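Local coordinates for protein ribokinase RBSK (Mycobacterium tuberculosis, PDB 3GO6) that probably catalyses the magnesium-dependent transfer of a phosphoryl group from ATP to O-5 of D-ribose, as a homodimeric sugar kinase of the PfkB family, at residues V103-I113 against L125-L134; A176-Q187 against E202-P210. All coordinates share one frame; numbering follows the deposited sequence.

Contact 1 of 2, residues V103-I113 against L125-L134; sequences VTVPGPSGTAI and LVAPGANAHL. With RIB (alpha-D-ribofuranose), chain C.
Thr-111 and Ala-127 exchange two backbone hydrogen bonds, and Ile-113 and Leu-125 exchange another two, which zips strands 110-113 and 125-127 into an antiparallel hairpin of the four-stranded sheet that in ribokinases forms the lid over the sugar. Between them lies the non-hydrogen-bonded pair Ala-112 and Val-126, whose side chains share the sheet face that meets ribose. Val-126 can be followed outward from CB. CG1, anti to the backbone N (chi1 180°), lies 4.0 Å from Thr-111 O, while CG2 swings beside that N and packs 4.0 Å from Ala-112 CB and 3.7 Å from RIB C1. Ala-112 CB itself comes within 3.3 Å of RIB O2. Beyond the strands, Ala-130 N donates to Pro-108 O (2.9 Å, bent to 136° at the hydrogen). Pro-128 O takes both the backbone N and ND2 of Asn-131, while Asn-131 OD1 accepts from Val-28 N. Further along, Val-105 CG1 rests on His-133 CB at 3.8 Å. On the opposite face, Thr-111 OG1 is hydrogen-bonded to Arg-53 NH2 of the second subunit, into which the sheet continues. The hairpin thus offers ribose an apolar methyl surface, and the polar grip on the sugar comes from residues such as Asp-31, Asn-61 and Asp-248.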
loop_
_atom_site.group_PDB
_atom_site.type_symbol
_atom_site.label_atom_id
_atom_site.label_comp_id
_atom_site.label_asym_id
_atom_site.label_seq_id
_atom_site.Cartn_x
_atom_site.Cartn_y
_atom_site.Cartn_z
ATOM N N VAL A 103 -17.921 -1.108 17.392
ATOM C CA VAL A 103 -18.896 -0.314 16.668
ATOM C C VAL A 103 -18.585 -0.322 15.166
ATOM O O VAL A 103 -17.462 -0.642 14.749
ATOM C CB VAL A 103 -18.966 1.153 17.183
ATOM C CG1 VAL A 103 -19.476 1.222 18.617
ATOM C CG2 VAL A 103 -17.602 1.831 17.086
ATOM N N THR A 104 -19.603 0.001 14.365
ATOM C CA THR A 104 -19.414 0.285 12.953
ATOM C C THR A 104 -19.557 1.791 12.778
ATOM O O THR A 104 -20.492 2.398 13.296
ATOM C CB THR A 104 -20.408 -0.500 12.097
ATOM O OG1 THR A 104 -20.119 -1.887 12.250
ATOM C CG2 THR A 104 -20.262 -0.158 10.598
ATOM N N VAL A 105 -18.596 2.393 12.075
ATOM C CA VAL A 105 -18.577 3.831 11.816
ATOM C C VAL A 105 -18.666 4.029 10.292
ATOM O O VAL A 105 -18.181 3.182 9.542
ATOM C CB VAL A 105 -17.295 4.454 12.464
ATOM C CG1 VAL A 105 -16.896 5.754 11.830
ATOM C CG2 VAL A 105 -17.540 4.650 13.976
ATOM N N PRO A 106 -19.338 5.105 9.818
ATOM C CA PRO A 106 -19.379 5.268 8.366
ATOM C C PRO A 106 -17.984 5.400 7.713
ATOM O O PRO A 106 -17.067 5.967 8.305
ATOM C CB PRO A 106 -20.174 6.574 8.179
ATOM C CG PRO A 106 -20.974 6.718 9.425
ATOM C CD PRO A 106 -20.114 6.153 10.519
ATOM N N GLY A 107 -17.834 4.877 6.506
ATOM C CA GLY A 107 -16.602 5.065 5.736
ATOM C C GLY A 107 -15.576 3.957 5.956
ATOM O O GLY A 107 -15.875 2.918 6.549
ATOM N N PRO A 108 -14.367 4.138 5.408
ATOM C CA PRO A 108 -13.408 3.051 5.357
ATOM C C PRO A 108 -12.890 2.579 6.715
ATOM O O PRO A 108 -12.694 3.383 7.645
ATOM C CB PRO A 108 -12.255 3.639 4.516
ATOM C CG PRO A 108 -12.890 4.765 3.747
ATOM C CD PRO A 108 -13.893 5.340 4.696
ATOM N N SER A 109 -12.661 1.275 6.809
ATOM C CA SER A 109 -11.855 0.716 7.897
ATOM C C SER A 109 -10.425 1.260 7.749
ATOM O O SER A 109 -10.029 1.661 6.651
ATOM C CB SER A 109 -11.860 -0.819 7.795
ATOM O OG SER A 109 -13.176 -1.339 7.960
ATOM N N GLY A 110 -9.640 1.271 8.824
ATOM C CA GLY A 110 -8.220 1.673 8.709
ATOM C C GLY A 110 -7.389 0.859 7.722
ATOM O O GLY A 110 -7.694 -0.305 7.450
ATOM N N THR A 111 -6.356 1.490 7.156
ATOM C CA THR A 111 -5.428 0.834 6.229
ATOM C C THR A 111 -4.021 1.093 6.747
ATOM O O THR A 111 -3.701 2.239 7.087
ATOM C CB THR A 111 -5.519 1.434 4.779
ATOM O OG1 THR A 111 -6.853 1.295 4.258
ATOM C CG2 THR A 111 -4.524 0.720 3.808
ATOM N N ALA A 112 -3.183 0.063 6.805
ATOM C CA ALA A 112 -1.776 0.306 7.137
ATOM C C ALA A 112 -0.821 -0.247 6.098
ATOM O O ALA A 112 -1.102 -1.283 5.486
ATOM C CB ALA A 112 -1.446 -0.267 8.493
ATOM N N ILE A 113 0.310 0.441 5.912
ATOM C CA ILE A 113 1.364 -0.025 5.010
ATOM C C ILE A 113 2.541 -0.453 5.883
ATOM O O ILE A 113 3.059 0.349 6.670
ATOM C CB ILE A 113 1.871 1.100 4.039
ATOM C CG1 ILE A 113 0.709 1.762 3.287
ATOM C CG2 ILE A 113 2.944 0.551 3.052
ATOM C CD1 ILE A 113 -0.178 0.773 2.515
ATOM N N LEU A 125 3.022 2.718 8.338
ATOM C CA LEU A 125 2.301 3.940 8.030
ATOM C C LEU A 125 0.805 3.628 8.048
ATOM O O LEU A 125 0.360 2.707 7.346
ATOM C CB LEU A 125 2.674 4.429 6.620
ATOM C CG LEU A 125 1.900 5.602 6.028
ATOM C CD1 LEU A 125 2.095 6.850 6.848
ATOM C CD2 LEU A 125 2.295 5.853 4.556
ATOM N N VAL A 126 0.031 4.424 8.789
ATOM C CA VAL A 126 -1.380 4.081 9.058
ATOM C C VAL A 126 -2.289 5.222 8.633
ATOM O O VAL A 126 -2.073 6.372 9.020
ATOM C CB VAL A 126 -1.632 3.815 10.568
ATOM C CG1 VAL A 126 -3.112 3.467 10.819
ATOM C CG2 VAL A 126 -0.709 2.696 11.099
ATOM N N ALA A 127 -3.304 4.907 7.832
ATOM C CA ALA A 127 -4.388 5.852 7.606
ATOM C C ALA A 127 -5.508 5.289 8.481
ATOM O O ALA A 127 -6.109 4.260 8.141
ATOM C CB ALA A 127 -4.776 5.856 6.150
ATOM N N PRO A 128 -5.756 5.923 9.641
ATOM C CA PRO A 128 -6.603 5.278 10.631
ATOM C C PRO A 128 -8.062 5.044 10.222
ATOM O O PRO A 128 -8.692 4.144 10.777
ATOM C CB PRO A 128 -6.497 6.201 11.859
ATOM C CG PRO A 128 -6.104 7.506 11.330
ATOM C CD PRO A 128 -5.246 7.222 10.115
ATOM N N GLY A 129 -8.584 5.798 9.257
ATOM C CA GLY A 129 -9.984 5.584 8.820
ATOM C C GLY A 129 -10.958 5.594 10.001
ATOM O O GLY A 129 -10.932 6.513 10.840
ATOM N N ALA A 130 -11.787 4.559 10.093
ATOM C CA ALA A 130 -12.781 4.428 11.170
ATOM C C ALA A 130 -12.188 4.527 12.581
ATOM O O ALA A 130 -12.845 5.042 13.502
ATOM C CB ALA A 130 -13.560 3.120 11.003
ATOM N N ASN A 131 -10.955 4.041 12.766
ATOM C CA ASN A 131 -10.316 4.091 14.086
ATOM C C ASN A 131 -10.211 5.498 14.663
ATOM O O ASN A 131 -10.279 5.665 15.879
ATOM C CB ASN A 131 -8.919 3.439 14.072
ATOM C CG ASN A 131 -8.962 2.011 13.604
ATOM O OD1 ASN A 131 -9.460 1.116 14.314
ATOM N ND2 ASN A 131 -8.494 1.786 12.377
ATOM N N ALA A 132 -10.046 6.495 13.791
ATOM C CA ALA A 132 -9.980 7.901 14.206
ATOM C C ALA A 132 -11.323 8.424 14.733
ATOM O O ALA A 132 -11.385 9.495 15.333
ATOM C CB ALA A 132 -9.497 8.787 13.035
ATOM N N HIS A 133 -12.387 7.663 14.523
ATOM C CA HIS A 133 -13.722 8.073 14.965
ATOM C C HIS A 133 -14.302 7.196 16.065
ATOM O O HIS A 133 -15.506 7.202 16.278
ATOM C CB HIS A 133 -14.674 8.136 13.772
ATOM C CG HIS A 133 -14.164 9.012 12.674
ATOM N ND1 HIS A 133 -14.117 10.388 12.785
ATOM C CD2 HIS A 133 -13.607 8.706 11.481
ATOM C CE1 HIS A 133 -13.587 10.892 11.683
ATOM N NE2 HIS A 133 -13.260 9.894 10.880
ATOM N N LEU A 134 -13.449 6.421 16.731
ATOM C CA LEU A 134 -13.873 5.663 17.902
ATOM C C LEU A 134 -14.116 6.594 19.100
ATOM O O LEU A 134 -13.184 7.230 19.596
ATOM C CB LEU A 134 -12.848 4.578 18.277
ATOM C CG LEU A 134 -13.248 3.712 19.483
ATOM C CD1 LEU A 134 -14.451 2.834 19.159
ATOM C CD2 LEU A 134 -12.083 2.858 20.005
HETATM O O5 RIB C . 2.366 -2.901 15.031
HETATM C C5 RIB C . 2.014 -3.233 13.669
HETATM C C4 RIB C . 0.595 -2.709 13.380
HETATM O O4 RIB C . 0.649 -1.269 13.329
HETATM C C3 RIB C . 0.062 -3.124 12.020
HETATM O O3 RIB C . -0.818 -4.276 12.051
HETATM C C2 RIB C . -0.615 -1.874 11.489
HETATM O O2 RIB C . -2.012 -2.083 11.250
HETATM C C1 RIB C . -0.372 -0.755 12.491
HETATM O O1 RIB C . -1.525 -0.499 13.304
#

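Contact 2 of 2, residues A176-Q187 against E202-P210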
loop_
_atom_site.group_PDB
_atom_site.type_symbol
_atom_site.label_atom_id
_atom_site.label_comp_id
_atom_site.label_asym_id
_atom_site.label_seq_id
_atom_site.Cartn_x
_atom_site.Cartn_y
_atom_site.Cartn_z
ATOM N N ALA A 176 2.341 3.251 24.196
ATOM C CA ALA A 176 2.475 4.657 23.785
ATOM C C ALA A 176 2.960 4.789 22.340
ATOM O O ALA A 176 4.040 5.319 22.082
ATOM C CB ALA A 176 3.434 5.411 24.752
ATOM N N SER A 177 2.142 4.317 21.398
ATOM C CA SER A 177 2.503 4.279 19.994
ATOM C C SER A 177 1.217 4.521 19.186
ATOM O O SER A 177 0.186 3.930 19.504
ATOM C CB SER A 177 3.103 2.903 19.672
ATOM O OG SER A 177 3.536 2.793 18.329
ATOM N N PRO A 178 1.257 5.410 18.172
ATOM C CA PRO A 178 2.406 6.205 17.732
ATOM C C PRO A 178 2.671 7.356 18.687
ATOM O O PRO A 178 1.792 7.708 19.478
ATOM C CB PRO A 178 1.958 6.787 16.397
ATOM C CG PRO A 178 0.587 6.242 16.130
ATOM C CD PRO A 178 0.051 5.686 17.371
ATOM N N ALA A 179 3.876 7.919 18.596
ATOM C CA ALA A 179 4.259 9.138 19.319
ATOM C C ALA A 179 3.603 10.381 18.697
ATOM O O ALA A 179 2.994 10.297 17.627
ATOM C CB ALA A 179 5.788 9.276 19.306
ATOM N N GLY A 180 3.713 11.531 19.364
ATOM C CA GLY A 180 3.246 12.801 18.800
ATOM C C GLY A 180 1.750 13.047 18.781
ATOM O O GLY A 180 1.272 13.930 18.073
ATOM N N GLN A 181 0.991 12.296 19.563
ATOM C CA GLN A 181 -0.449 12.510 19.613
ATOM C C GLN A 181 -0.842 13.734 20.480
ATOM O O GLN A 181 0.037 14.511 20.894
ATOM C CB GLN A 181 -1.172 11.216 20.006
ATOM C CG GLN A 181 -0.984 10.074 18.969
ATOM C CD GLN A 181 -1.173 10.545 17.537
ATOM O OE1 GLN A 181 -0.200 10.721 16.785
ATOM N NE2 GLN A 181 -2.424 10.753 17.148
ATOM N N ASP A 182 -2.147 13.920 20.704
ATOM C CA ASP A 182 -2.695 15.108 21.401
ATOM C C ASP A 182 -2.068 15.272 22.790
ATOM O O ASP A 182 -2.398 14.520 23.715
ATOM C CB ASP A 182 -4.223 15.008 21.510
ATOM C CG ASP A 182 -4.862 16.271 22.125
ATOM O OD1 ASP A 182 -5.106 17.257 21.377
ATOM O OD2 ASP A 182 -5.124 16.266 23.351
ATOM N N ARG A 183 -1.168 16.248 22.918
ATOM C CA ARG A 183 -0.346 16.427 24.122
ATOM C C ARG A 183 -1.136 16.567 25.431
ATOM O O ARG A 183 -0.757 15.987 26.459
ATOM C CB ARG A 183 0.612 17.607 23.934
ATOM C CG ARG A 183 1.632 17.832 25.053
ATOM C CD ARG A 183 2.689 16.731 25.151
ATOM N NE ARG A 183 2.946 16.082 23.865
ATOM C CZ ARG A 183 3.703 14.998 23.701
ATOM N NH1 ARG A 183 4.308 14.431 24.743
ATOM N NH2 ARG A 183 3.849 14.479 22.484
ATOM N N SER A 184 -2.233 17.317 25.389
ATOM C CA SER A 184 -3.039 17.557 26.589
ATOM C C SER A 184 -3.720 16.274 27.092
ATOM O O SER A 184 -3.682 15.974 28.295
ATOM C CB SER A 184 -4.073 18.666 26.331
ATOM O OG SER A 184 -4.927 18.851 27.454
ATOM N N SER A 185 -4.348 15.533 26.179
ATOM C CA SER A 185 -4.917 14.220 26.503
ATOM C C SER A 185 -3.839 13.235 26.943
ATOM O O SER A 185 -4.071 12.413 27.822
ATOM C CB SER A 185 -5.636 13.630 25.291
ATOM O OG SER A 185 -6.741 14.426 24.902
ATOM N N LEU A 186 -2.671 13.315 26.310
ATOM C CA LEU A 186 -1.543 12.449 26.658
ATOM C C LEU A 186 -1.101 12.692 28.085
ATOM O O LEU A 186 -0.776 11.751 28.803
ATOM C CB LEU A 186 -0.347 12.680 25.732
ATOM C CG LEU A 186 -0.324 12.088 24.323
ATOM C CD1 LEU A 186 0.948 12.530 23.598
ATOM C CD2 LEU A 186 -0.447 10.553 24.337
ATOM N N GLN A 187 -1.049 13.966 28.482
ATOM C CA GLN A 187 -0.646 14.302 29.846
ATOM C C GLN A 187 -1.627 13.747 30.868
ATOM O O GLN A 187 -1.208 13.230 31.898
ATOM C CB GLN A 187 -0.445 15.808 30.003
ATOM C CG GLN A 187 0.805 16.304 29.300
ATOM C CD GLN A 187 0.770 17.793 29.031
ATOM O OE1 GLN A 187 -0.281 18.438 29.140
ATOM N NE2 GLN A 187 1.915 18.346 28.655
ATOM N N GLU A 202 9.573 6.273 21.299
ATOM C CA GLU A 202 8.237 6.499 21.863
ATOM C C GLU A 202 8.293 6.835 23.366
ATOM O O GLU A 202 7.528 7.688 23.845
ATOM C CB GLU A 202 7.336 5.273 21.630
ATOM C CG GLU A 202 7.059 4.966 20.154
ATOM C CD GLU A 202 6.587 3.518 19.897
ATOM O OE1 GLU A 202 6.719 2.649 20.799
ATOM O OE2 GLU A 202 6.096 3.259 18.762
ATOM N N ALA A 203 9.177 6.175 24.109
ATOM C CA ALA A 203 9.299 6.446 25.551
ATOM C C ALA A 203 9.734 7.898 25.824
ATOM O O ALA A 203 9.223 8.541 26.763
ATOM C CB ALA A 203 10.246 5.448 26.225
ATOM N N ASN A 204 10.651 8.408 24.998
ATOM C CA ASN A 204 11.114 9.803 25.080
ATOM C C ASN A 204 9.969 10.806 24.901
ATOM O O ASN A 204 9.965 11.850 25.533
ATOM C CB ASN A 204 12.172 10.108 24.008
ATOM C CG ASN A 204 13.496 9.407 24.256
ATOM O OD1 ASN A 204 13.800 8.999 25.386
ATOM N ND2 ASN A 204 14.312 9.274 23.193
ATOM N N ASP A 205 9.010 10.485 24.026
ATOM C CA ASP A 205 7.903 11.377 23.731
ATOM C C ASP A 205 6.803 11.387 24.787
ATOM O O ASP A 205 6.026 12.336 24.853
ATOM C CB ASP A 205 7.287 11.058 22.361
ATOM C CG ASP A 205 6.414 12.190 21.837
ATOM O OD1 ASP A 205 6.965 13.276 21.529
ATOM O OD2 ASP A 205 5.175 12.009 21.731
ATOM N N TRP A 206 6.720 10.335 25.590
ATOM C CA TRP A 206 5.652 10.184 26.576
ATOM C C TRP A 206 5.793 11.238 27.704
ATOM O O TRP A 206 6.899 11.468 28.184
ATOM C CB TRP A 206 5.693 8.776 27.152
ATOM C CG TRP A 206 4.533 8.402 28.033
ATOM C CD1 TRP A 206 4.573 8.146 29.368
ATOM C CD2 TRP A 206 3.168 8.197 27.623
ATOM N NE1 TRP A 206 3.307 7.818 29.827
ATOM C CE2 TRP A 206 2.434 7.838 28.773
ATOM C CE3 TRP A 206 2.499 8.293 26.398
ATOM C CZ2 TRP A 206 1.061 7.560 28.733
ATOM C CZ3 TRP A 206 1.128 8.030 26.363
ATOM C CH2 TRP A 206 0.428 7.663 27.517
ATOM N N PRO A 207 4.682 11.883 28.102
ATOM C CA PRO A 207 4.746 13.044 29.034
ATOM C C PRO A 207 5.403 12.849 30.415
ATOM O O PRO A 207 6.175 13.718 30.844
ATOM C CB PRO A 207 3.278 13.453 29.184
ATOM C CG PRO A 207 2.629 12.960 27.894
ATOM C CD PRO A 207 3.294 11.628 27.668
ATOM N N SER A 208 5.091 11.764 31.119
ATOM C CA SER A 208 5.561 11.587 32.499
ATOM C C SER A 208 5.561 10.103 32.813
ATOM O O SER A 208 4.748 9.372 32.241
ATOM C CB SER A 208 4.642 12.331 33.485
ATOM O OG SER A 208 3.314 11.803 33.482
ATOM N N PRO A 209 6.456 9.649 33.723
ATOM C CA PRO A 209 6.617 8.218 33.942
ATOM C C PRO A 209 5.442 7.575 34.655
ATOM O O PRO A 209 4.861 8.192 35.563
ATOM C CB PRO A 209 7.892 8.107 34.798
ATOM C CG PRO A 209 8.237 9.464 35.227
ATOM C CD PRO A 209 7.345 10.455 34.585
ATOM N N PRO A 210 5.075 6.343 34.228
ATOM C CA PRO A 210 4.046 5.557 34.892
ATOM C C PRO A 210 4.644 4.806 36.061
ATOM O O PRO A 210 5.862 4.852 36.268
ATOM C CB PRO A 210 3.632 4.561 33.803
ATOM C CG PRO A 210 4.958 4.293 33.083
ATOM C CD PRO A 210 5.621 5.647 33.035
HETATM O O HOH W 1 5.017 7.918 22.544
HETATM O O HOH W 2 1.394 13.761 32.978
#
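Ala-176 and Ser-177 face Glu-202 and Trp-206 just beyond the C-terminal end of strand 171-175, in the alternating strand-helix part of the ribokinase fold. Here the loop into helix 183-192 meets the helix that follows strand 195-199.

The polar contacts gather on Asp-205 and Glu-202. Arg-183 grips Asp-205 end-on with two nitrogens: NH1 donates to the backbone O at 2.7 Å, nearly in line with the carbonyl bond, and NH2 forms a salt bridge to OD2 at 2.9 Å. Both acceptors lie in the guanidinium plane, yet the carboxylate is turned almost perpendicular to it (87°). Bends at chi2 and chi3 lay the guanidinium of Arg-183 against Leu-186, whose CD1 sits over the centre of one of its faces. Gly-180 N reaches the same OD2 from the opposite face of the carboxylate, which should favour the ionised form of Asp-205. Glu-202, extended beyond CG, receives the hydroxyl of Ser-177 on OE2 at 2.6 Å, from well above the carboxylate plane. Asn-199 OD1, at a predicted ATP-binding residue, accepts from Glu-202 N.

Apolar contacts centre on Trp-206 and Pro-207. Ala-176 CB lies 3.4 Å from Trp-206 CE3, and Leu-186 CD2 approaches CZ3 of the same indole, both obliquely. Pro-207 CD covers one face of that indole near its rim, while Pro-207 CG touches Leu-186 CB at 3.7 Å.

Capping and water complete the junction. Asp-182 is the N-cap of helix 183-192, its OD2 accepting from both N and OG of Ser-185. One water joins Gln-187 O to Ser-208 OG; another donates to Ala-176 O and Glu-202 O, each at 2.8 Å.

Contact 1 closes before contact 2 opens along the chain; their centres lie 21 Å apart, with nearest atoms about 6 Å from each other and no touch. Contact 1 contains the hairpin 110-116/122-127, at the end of the four-stranded sheet within this chain; its other ends lie in loops and the small sheet of 78-79 and 103-104. In contact 2, 176-187 directly follows strand 171-175 of the eight-stranded sheet, and 202-210 runs from the end of helix 200-205, which follows strand 195-199, toward strand 212-216. Contact 1 alone of the two touches ribose; the side chain of Ser-177 is about 7 Å from it. Both meet the second subunit, so the subunit interface passes close to the sugar site.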